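Local coordinates for protein lysine-sensitive aspartokinase 3 (Escherichia coli, PDB 2J0W) that phosphorylates L-aspartate with ATP in the first step of lysine biosynthesis and is feedback-inhibited by lysine, at residues Arg232-Ala237 with Val439-His444; Met251-Ala256 with Ala303-Gln308; Leu386-Leu391 with Cys428-Gly433. All coordinates share one frame; numbering follows the deposited sequence.

From the N terminus the chain first builds most of the amino acid kinase domain, with its aspartate site and much of its nucleotide site. Residues Arg232-Ala237, beside the ADP, open contact 1. The chain then ends helix 245-253 at Met251-Ala256 and returns as strand 299-313, where Ala303-Gln308 close contact 2. Later, Leu386-Leu391 pair with Cys428-Gly433 in contact 3. Helix 436-448 follows at once, and Val439-His444 close contact 1. Contacts 2 and 3 are therefore in series, both nested inside the loop of contact 1, and none cross. Strands 299-313 and 386-393 are sheet neighbours, joining contacts 2 and 3. Leu443 packs on Val389 and Phe429, joining contacts 1 and 3.

Contact 1: residues Arg232-Ala237 with Val439-His444; sequences RVVSAA and VVQKLH. With ADP (adenosine-5'-diphosphate), chain D.
Val234 presses its CG1 methyl onto one face of the His444 imidazole. The methyl lies off the ring centre, toward the rim. Its 3.0 Å to His444 ND1 is short for a model at this resolution. CG1 is anti to the backbone N of Val234 (chi1 -178°), and this turns it to the ring. The other methyl, CG2, points to the helix one turn earlier and packs at 3.9 Å from Val440 CG1. Val234 thus straddles two residues of the helix with its two branches. The side chains of Val234 and His444 cross obliquely.

Val234 also starts a type I turn that runs to Ala237 and brings the chain back to the same imidazole. Ala236 O lies near the ring plane, at the edge, 3.6 Å from His444 CE1. Ala237 CA approaches the same CE1 at 3.7 Å, from an oblique direction. Both imidazole nitrogens are bonded outside the contact: NE2 to Thr228 and ND1 to Glu449. These two bonds fix the rotation of the ring and hold its face against Val234. Phe448 also meets the ring.

At the more open end, Gln441 CG lies 3.6 Å from Val233 O, so the aliphatic part of the glutamine runs beside the loop backbone.

Arg232 faces the other way, toward the nucleotide. Its chain is extended from CG to NE, and NH2 gives a hydrogen bond to ADP O3' at 3.2 Å, with an angle of 140° at the hydrogen. NH2 also forms a salt bridge with Asp222. One short loop therefore meets the ribose at one end and the C-terminal helix 436-448 at the other. This is a domain junction, with the ATP-site loop of an amino acid kinase domain seated on an ACT-domain helix.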
loop_
_atom_site.group_PDB
_atom_site.type_symbol
_atom_site.label_atom_id
_atom_site.label_comp_id
_atom_site.label_asym_id
_atom_site.label_seq_id
_atom_site.Cartn_x
_atom_site.Cartn_y
_atom_site.Cartn_z
ATOM N N ARG A 232 23.191 -2.518 19.933
ATOM C CA ARG A 232 23.410 -3.946 20.086
ATOM C C ARG A 232 23.538 -4.644 18.762
ATOM O O ARG A 232 23.826 -5.839 18.724
ATOM C CB ARG A 232 22.282 -4.584 20.880
ATOM C CG ARG A 232 21.980 -3.874 22.152
ATOM C CD ARG A 232 21.033 -4.659 23.016
ATOM N NE ARG A 232 20.768 -3.923 24.244
ATOM C CZ ARG A 232 20.203 -4.443 25.324
ATOM N NH1 ARG A 232 19.839 -5.718 25.327
ATOM N NH2 ARG A 232 20.006 -3.687 26.395
ATOM N N VAL A 233 23.287 -3.908 17.682
ATOM C CA VAL A 233 23.415 -4.475 16.339
ATOM C C VAL A 233 24.547 -3.792 15.577
ATOM O O VAL A 233 25.277 -4.432 14.821
ATOM C CB VAL A 233 22.143 -4.303 15.495
ATOM C CG1 VAL A 233 22.088 -5.410 14.427
ATOM C CG2 VAL A 233 20.900 -4.305 16.364
ATOM N N VAL A 234 24.670 -2.484 15.783
ATOM C CA VAL A 234 25.707 -1.690 15.144
ATOM C C VAL A 234 26.572 -1.063 16.222
ATOM O O VAL A 234 26.206 -0.060 16.833
ATOM C CB VAL A 234 25.090 -0.585 14.243
ATOM C CG1 VAL A 234 26.180 0.219 13.520
ATOM C CG2 VAL A 234 24.168 -1.233 13.236
ATOM N N SER A 235 27.709 -1.707 16.460
ATOM C CA SER A 235 28.684 -1.271 17.452
ATOM C C SER A 235 29.074 0.178 17.141
ATOM O O SER A 235 29.131 1.043 18.021
ATOM C CB SER A 235 29.917 -2.177 17.377
ATOM O OG SER A 235 29.541 -3.505 17.049
ATOM N N ALA A 236 29.323 0.427 15.863
ATOM C CA ALA A 236 29.708 1.742 15.386
ATOM C C ALA A 236 28.540 2.715 15.339
ATOM O O ALA A 236 28.623 3.751 14.678
ATOM C CB ALA A 236 30.322 1.622 14.013
ATOM N N ALA A 237 27.456 2.391 16.035
ATOM C CA ALA A 237 26.288 3.261 16.051
ATOM C C ALA A 237 26.641 4.578 16.699
ATOM O O ALA A 237 27.247 4.608 17.765
ATOM C CB ALA A 237 25.172 2.613 16.811
ATOM N N VAL A 439 22.045 -6.778 7.248
ATOM C CA VAL A 439 21.538 -5.716 6.397
ATOM C C VAL A 439 21.666 -4.387 7.140
ATOM O O VAL A 439 22.204 -3.418 6.609
ATOM C CB VAL A 439 20.057 -5.964 6.029
ATOM C CG1 VAL A 439 19.464 -4.741 5.336
ATOM C CG2 VAL A 439 19.951 -7.179 5.124
ATOM N N VAL A 440 21.179 -4.348 8.375
ATOM C CA VAL A 440 21.245 -3.132 9.179
ATOM C C VAL A 440 22.672 -2.609 9.248
ATOM O O VAL A 440 22.920 -1.399 9.214
ATOM C CB VAL A 440 20.757 -3.398 10.599
ATOM C CG1 VAL A 440 20.876 -2.143 11.441
ATOM C CG2 VAL A 440 19.328 -3.880 10.544
ATOM N N GLN A 441 23.610 -3.542 9.346
ATOM C CA GLN A 441 25.017 -3.199 9.418
ATOM C C GLN A 441 25.479 -2.661 8.070
ATOM O O GLN A 441 26.008 -1.551 7.987
ATOM C CB GLN A 441 25.824 -4.439 9.812
ATOM C CG GLN A 441 25.622 -4.873 11.264
ATOM C CD GLN A 441 25.839 -6.365 11.473
ATOM O OE1 GLN A 441 25.835 -6.847 12.604
ATOM N NE2 GLN A 441 26.019 -7.104 10.381
ATOM N N LYS A 442 25.258 -3.430 7.010
ATOM C CA LYS A 442 25.675 -2.978 5.699
ATOM C C LYS A 442 25.190 -1.571 5.383
ATOM O O LYS A 442 25.975 -0.747 4.922
ATOM C CB LYS A 442 25.210 -3.948 4.621
ATOM C CG LYS A 442 26.039 -5.221 4.556
ATOM C CD LYS A 442 27.517 -4.916 4.303
ATOM C CE LYS A 442 28.348 -6.195 4.286
ATOM N NZ LYS A 442 27.786 -7.214 3.344
ATOM N N LEU A 443 23.913 -1.289 5.634
ATOM C CA LEU A 443 23.354 0.041 5.364
ATOM C C LEU A 443 24.041 1.126 6.169
ATOM O O LEU A 443 24.656 2.042 5.625
ATOM C CB LEU A 443 21.867 0.082 5.702
ATOM C CG LEU A 443 20.885 -0.756 4.893
ATOM C CD1 LEU A 443 19.501 -0.506 5.453
ATOM C CD2 LEU A 443 20.940 -0.381 3.423
ATOM N N HIS A 444 23.899 1.009 7.481
ATOM C CA HIS A 444 24.473 1.945 8.449
ATOM C C HIS A 444 25.890 2.338 8.060
ATOM O O HIS A 444 26.261 3.522 8.098
ATOM C CB HIS A 444 24.480 1.286 9.839
ATOM C CG HIS A 444 24.728 2.239 10.959
ATOM N ND1 HIS A 444 25.981 2.461 11.479
ATOM C CD2 HIS A 444 23.886 3.066 11.622
ATOM C CE1 HIS A 444 25.903 3.390 12.417
ATOM N NE2 HIS A 444 24.645 3.773 12.522
HETATM P PB ADP D . 14.240 0.391 29.573
HETATM O O1B ADP D . 15.101 1.492 30.062
HETATM O O2B ADP D . 13.888 -0.589 30.665
HETATM O O3B ADP D . 12.944 0.935 28.885
HETATM P PA ADP D . 14.773 -1.177 27.181
HETATM O O1A ADP D . 15.551 -2.436 27.088
HETATM O O2A ADP D . 13.286 -1.310 27.088
HETATM O O3A ADP D . 15.121 -0.413 28.514
HETATM O "O5'" ADP D . 15.403 -0.314 25.971
HETATM C "C5'" ADP D . 16.744 0.259 25.855
HETATM C "C4'" ADP D . 17.418 -0.440 24.688
HETATM O "O4'" ADP D . 16.780 -0.343 23.382
HETATM C "C3'" ADP D . 18.850 -0.097 24.370
HETATM O "O3'" ADP D . 19.585 -0.651 25.485
HETATM C "C2'" ADP D . 19.022 -0.802 23.042
HETATM O "O2'" ADP D . 19.307 -2.179 23.218
HETATM C "C1'" ADP D . 17.715 -0.625 22.356
HETATM N N9 ADP D . 17.706 0.347 21.162
HETATM C C8 ADP D . 17.163 -0.016 19.980
HETATM N N7 ADP D . 17.217 0.897 19.033
HETATM C C5 ADP D . 17.825 1.929 19.636
HETATM C C6 ADP D . 18.182 3.229 19.117
HETATM N N6 ADP D . 17.932 3.627 17.918
HETATM N N1 ADP D . 18.829 4.070 20.042
HETATM C C2 ADP D . 19.118 3.679 21.361
HETATM N N3 ADP D . 18.783 2.449 21.846
HETATM C C4 ADP D . 18.155 1.625 20.971
#

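Contact 2: residues Met251-Ala256 with Ala303-Gln308; sequences MATFGA and ALRRNQ
Gly255 meets the backbone of strand 299-313 at the tightest point of the contact. Its CA lies 3.1 Å from Leu304 O in a CA-H...O contact. A side chain here would clash with that oxygen, and phi of 136° itself calls for glycine. Beside it, Phe254 O lies 3.6 Å from Ala303 CB and 3.3 Å from Arg305 CB. Phe254 CB and Ala303 CB touch at 4.1 Å.

The end of Arg305 is polar and buried. Its chain bends at chi3 (74°), which brings NH1 to Thr253 O in a 2.8 Å hydrogen bond near the guanidinium plane. Gln308 OE1 takes bonds from both NE and NH2 of Arg305, on the same face of its amide, and so steadies the guanidinium. NH1 also forms a salt bridge with Asp340, a residue of the allosteric lysine site. Phe254 packs on Ser345 of the second subunit, another position of that site.

Toward exposed Asn307 the contact opens, and Leu304 turns away from the helix end to pack on Ala436 of helix 436-448. Ala256 N to Met251 O and Gly255 N to Ala252 O are the bond pair of a Schellman motif, here ending helix 245-253 against the ACT sheet.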
loop_
_atom_site.group_PDB
_atom_site.type_symbol
_atom_site.label_atom_id
_atom_site.label_comp_id
_atom_site.label_asym_id
_atom_site.label_seq_id
_atom_site.Cartn_x
_atom_site.Cartn_y
_atom_site.Cartn_z
ATOM N N MET A 251 10.758 6.200 14.490
ATOM C CA MET A 251 11.866 5.319 14.864
ATOM C C MET A 251 11.329 4.284 15.834
ATOM O O MET A 251 11.572 3.085 15.682
ATOM C CB MET A 251 12.991 6.090 15.561
ATOM C CG MET A 251 13.913 6.868 14.633
ATOM S SD MET A 251 15.385 7.444 15.495
ATOM C CE MET A 251 16.370 5.891 15.557
ATOM N N ALA A 252 10.594 4.755 16.835
ATOM C CA ALA A 252 10.038 3.856 17.828
ATOM C C ALA A 252 9.089 2.889 17.137
ATOM O O ALA A 252 9.214 1.672 17.275
ATOM C CB ALA A 252 9.300 4.645 18.908
ATOM N N THR A 253 8.167 3.446 16.361
ATOM C CA THR A 253 7.180 2.648 15.666
ATOM C C THR A 253 7.762 1.527 14.830
ATOM O O THR A 253 7.172 0.451 14.737
ATOM C CB THR A 253 6.302 3.523 14.766
ATOM O OG1 THR A 253 5.647 4.517 15.564
ATOM C CG2 THR A 253 5.242 2.674 14.068
ATOM N N PHE A 254 8.921 1.761 14.230
ATOM C CA PHE A 254 9.525 0.736 13.391
ATOM C C PHE A 254 10.608 -0.110 14.030
ATOM O O PHE A 254 11.300 -0.858 13.335
ATOM C CB PHE A 254 10.038 1.359 12.097
ATOM C CG PHE A 254 8.947 1.966 11.258
ATOM C CD1 PHE A 254 9.039 3.281 10.811
ATOM C CD2 PHE A 254 7.805 1.238 10.950
ATOM C CE1 PHE A 254 8.003 3.860 10.072
ATOM C CE2 PHE A 254 6.764 1.810 10.211
ATOM C CZ PHE A 254 6.866 3.123 9.774
ATOM N N GLY A 255 10.768 -0.013 15.346
ATOM C CA GLY A 255 11.774 -0.845 15.976
ATOM C C GLY A 255 12.681 -0.223 17.011
ATOM O O GLY A 255 13.453 -0.950 17.635
ATOM N N ALA A 256 12.607 1.094 17.203
ATOM C CA ALA A 256 13.459 1.762 18.186
ATOM C C ALA A 256 12.972 1.488 19.616
ATOM O O ALA A 256 12.429 2.373 20.295
ATOM C CB ALA A 256 13.486 3.255 17.919
ATOM N N ALA A 303 15.987 1.453 11.716
ATOM C CA ALA A 303 15.248 0.767 12.771
ATOM C C ALA A 303 14.869 -0.623 12.286
ATOM O O ALA A 303 14.484 -0.809 11.128
ATOM C CB ALA A 303 14.002 1.554 13.133
ATOM N N LEU A 304 14.981 -1.595 13.183
ATOM C CA LEU A 304 14.662 -2.981 12.871
ATOM C C LEU A 304 13.470 -3.457 13.697
ATOM O O LEU A 304 13.403 -3.210 14.899
ATOM C CB LEU A 304 15.878 -3.853 13.172
ATOM C CG LEU A 304 15.737 -5.370 13.094
ATOM C CD1 LEU A 304 15.641 -5.829 11.636
ATOM C CD2 LEU A 304 16.954 -5.994 13.771
ATOM N N ARG A 305 12.518 -4.114 13.042
ATOM C CA ARG A 305 11.341 -4.658 13.726
ATOM C C ARG A 305 11.276 -6.130 13.323
ATOM O O ARG A 305 10.974 -6.468 12.180
ATOM C CB ARG A 305 10.069 -3.924 13.295
ATOM C CG ARG A 305 8.987 -3.936 14.357
ATOM C CD ARG A 305 7.884 -2.922 14.066
ATOM N NE ARG A 305 7.004 -3.334 12.971
ATOM C CZ ARG A 305 6.051 -2.556 12.471
ATOM N NH1 ARG A 305 5.863 -1.337 12.969
ATOM N NH2 ARG A 305 5.290 -2.987 11.477
ATOM N N ARG A 306 11.584 -6.997 14.277
ATOM C CA ARG A 306 11.622 -8.439 14.058
ATOM C C ARG A 306 10.311 -9.198 14.169
ATOM O O ARG A 306 9.340 -8.719 14.752
ATOM C CB ARG A 306 12.607 -9.072 15.034
ATOM C CG ARG A 306 14.045 -8.784 14.730
ATOM C CD ARG A 306 14.838 -10.045 14.926
ATOM N NE ARG A 306 16.082 -10.024 14.173
ATOM C CZ ARG A 306 16.436 -10.973 13.314
ATOM N NH1 ARG A 306 15.633 -12.011 13.101
ATOM N NH2 ARG A 306 17.601 -10.894 12.685
ATOM N N ASN A 307 10.329 -10.416 13.633
ATOM C CA ASN A 307 9.182 -11.312 13.658
ATOM C C ASN A 307 7.935 -10.693 13.061
ATOM O O ASN A 307 6.849 -10.732 13.649
ATOM C CB ASN A 307 8.898 -11.761 15.083
ATOM C CG ASN A 307 10.145 -12.207 15.788
ATOM O OD1 ASN A 307 10.926 -12.986 15.242
ATOM N ND2 ASN A 307 10.347 -11.715 17.015
ATOM N N GLN A 308 8.102 -10.113 11.884
ATOM C CA GLN A 308 6.987 -9.513 11.201
ATOM C C GLN A 308 6.305 -10.629 10.415
ATOM O O GLN A 308 6.910 -11.655 10.105
ATOM C CB GLN A 308 7.481 -8.406 10.273
ATOM C CG GLN A 308 8.291 -7.341 10.992
ATOM C CD GLN A 308 7.487 -6.569 12.030
ATOM O OE1 GLN A 308 6.609 -5.779 11.695
ATOM N NE2 GLN A 308 7.791 -6.796 13.299
#

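Contact 3: residues Leu386-Leu391 with Cys428-Gly433; sequences LALVAL and CFLVPG
Ala387 and Val389 pair with Val431 and Phe429 in an antiparallel ladder of the ACT-domain sheet. The strand segments run at 148° to each other.

Four backbone hydrogen bonds hold the ladder. Ala387 N to Val431 O (3.0 Å) and Val389 N to Phe429 O (2.7 Å) are nearly straight. The return bonds, from Val431 N and Phe429 N, are more bent. CA-H...O contacts from the non-hydrogen-bonded positions add to the ladder, the closest being Cys428 CA to Val389 O at 3.1 Å.

Aliphatic packing fills the face that carries Leu388, Ala390, Cys428 and Leu430. Leu388 CD1 reaches Cys428 CB at 3.4 Å on one side and Leu430 CD2 at 3.7 Å on the other. The Leu386 and Leu430 side chains meet at about a right angle. Phe254 packs on this face from the end of helix 245-253.

The aromatic contact lies on the other face. Phe429 CG sits between its backbone N and carbonyl carbon (chi1 61°), the crowded position, and this lays the ring beside Val389. The two side chains point the same way, toward Leu443 of helix 436-448. With an alanine in place of Phe429, Val389 would probably lose the ring face that packs against it, and a gap would be likely to open beside Leu443. The contact is CH-pi in kind: Val389 CB stands 4.0 Å from the centroid of the Phe429 ring, 18° off its normal, while Val389 CG1 touches Phe429 CZ at 3.7 Å.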
loop_
_atom_site.group_PDB
_atom_site.type_symbol
_atom_site.label_atom_id
_atom_site.label_comp_id
_atom_site.label_asym_id
_atom_site.label_seq_id
_atom_site.Cartn_x
_atom_site.Cartn_y
_atom_site.Cartn_z
ATOM N N LEU A 386 9.912 -12.901 9.099
ATOM C CA LEU A 386 10.357 -11.801 8.258
ATOM C C LEU A 386 10.640 -10.621 9.180
ATOM O O LEU A 386 9.982 -10.465 10.209
ATOM C CB LEU A 386 9.260 -11.438 7.254
ATOM C CG LEU A 386 9.010 -12.383 6.076
ATOM C CD1 LEU A 386 7.662 -12.088 5.436
ATOM C CD2 LEU A 386 10.131 -12.228 5.054
ATOM N N ALA A 387 11.618 -9.795 8.813
ATOM C CA ALA A 387 12.000 -8.632 9.611
ATOM C C ALA A 387 11.896 -7.324 8.821
ATOM O O ALA A 387 12.311 -7.250 7.661
ATOM C CB ALA A 387 13.423 -8.820 10.129
ATOM N N LEU A 388 11.341 -6.291 9.451
ATOM C CA LEU A 388 11.190 -4.992 8.796
ATOM C C LEU A 388 12.387 -4.084 9.033
ATOM O O LEU A 388 12.877 -3.974 10.160
ATOM C CB LEU A 388 9.950 -4.256 9.305
ATOM C CG LEU A 388 9.838 -2.813 8.783
ATOM C CD1 LEU A 388 9.283 -2.841 7.383
ATOM C CD2 LEU A 388 8.939 -1.978 9.664
ATOM N N VAL A 389 12.851 -3.431 7.970
ATOM C CA VAL A 389 13.957 -2.488 8.078
ATOM C C VAL A 389 13.446 -1.121 7.616
ATOM O O VAL A 389 12.918 -0.977 6.512
ATOM C CB VAL A 389 15.184 -2.911 7.225
ATOM C CG1 VAL A 389 16.227 -1.800 7.228
ATOM C CG2 VAL A 389 15.808 -4.166 7.804
ATOM N N ALA A 390 13.601 -0.123 8.473
ATOM C CA ALA A 390 13.139 1.217 8.168
ATOM C C ALA A 390 14.254 2.253 8.171
ATOM O O ALA A 390 15.145 2.204 9.009
ATOM C CB ALA A 390 12.085 1.618 9.173
ATOM N N LEU A 391 14.204 3.189 7.230
ATOM C CA LEU A 391 15.181 4.269 7.175
ATOM C C LEU A 391 14.437 5.545 7.491
ATOM O O LEU A 391 13.492 5.912 6.799
ATOM C CB LEU A 391 15.795 4.413 5.793
ATOM C CG LEU A 391 16.499 5.773 5.639
ATOM C CD1 LEU A 391 17.712 5.830 6.546
ATOM C CD2 LEU A 391 16.911 5.990 4.199
ATOM N N CYS A 428 10.569 1.775 4.292
ATOM C CA CYS A 428 10.735 0.472 4.922
ATOM C C CYS A 428 10.723 -0.668 3.938
ATOM O O CYS A 428 10.314 -0.520 2.791
ATOM C CB CYS A 428 9.626 0.233 5.937
ATOM S SG CYS A 428 9.253 1.680 6.902
ATOM N N PHE A 429 11.173 -1.818 4.409
ATOM C CA PHE A 429 11.169 -3.006 3.590
ATOM C C PHE A 429 11.432 -4.250 4.424
ATOM O O PHE A 429 11.985 -4.174 5.519
ATOM C CB PHE A 429 12.175 -2.869 2.450
ATOM C CG PHE A 429 13.586 -2.693 2.894
ATOM C CD1 PHE A 429 14.444 -3.785 2.976
ATOM C CD2 PHE A 429 14.080 -1.430 3.182
ATOM C CE1 PHE A 429 15.788 -3.618 3.336
ATOM C CE2 PHE A 429 15.419 -1.248 3.542
ATOM C CZ PHE A 429 16.273 -2.343 3.618
ATOM N N LEU A 430 10.996 -5.391 3.910
ATOM C CA LEU A 430 11.175 -6.651 4.600
ATOM C C LEU A 430 12.341 -7.425 4.011
ATOM O O LEU A 430 12.749 -7.193 2.871
ATOM C CB LEU A 430 9.894 -7.502 4.509
ATOM C CG LEU A 430 8.602 -6.892 5.081
ATOM C CD1 LEU A 430 7.486 -7.939 5.069
ATOM C CD2 LEU A 430 8.837 -6.391 6.506
ATOM N N VAL A 431 12.880 -8.334 4.817
ATOM C CA VAL A 431 13.980 -9.214 4.428
ATOM C C VAL A 431 13.873 -10.426 5.348
ATOM O O VAL A 431 13.410 -10.307 6.482
ATOM C CB VAL A 431 15.372 -8.551 4.623
ATOM C CG1 VAL A 431 15.451 -7.259 3.828
ATOM C CG2 VAL A 431 15.634 -8.278 6.092
ATOM N N PRO A 432 14.270 -11.610 4.871
ATOM C CA PRO A 432 14.169 -12.774 5.752
ATOM C C PRO A 432 14.886 -12.540 7.085
ATOM O O PRO A 432 15.981 -11.980 7.122
ATOM C CB PRO A 432 14.794 -13.893 4.917
ATOM C CG PRO A 432 15.739 -13.155 4.008
ATOM C CD PRO A 432 14.928 -11.958 3.605
ATOM N N GLY A 433 14.243 -12.961 8.172
ATOM C CA GLY A 433 14.794 -12.796 9.506
ATOM C C GLY A 433 16.294 -12.980 9.694
ATOM O O GLY A 433 16.970 -12.071 10.175
#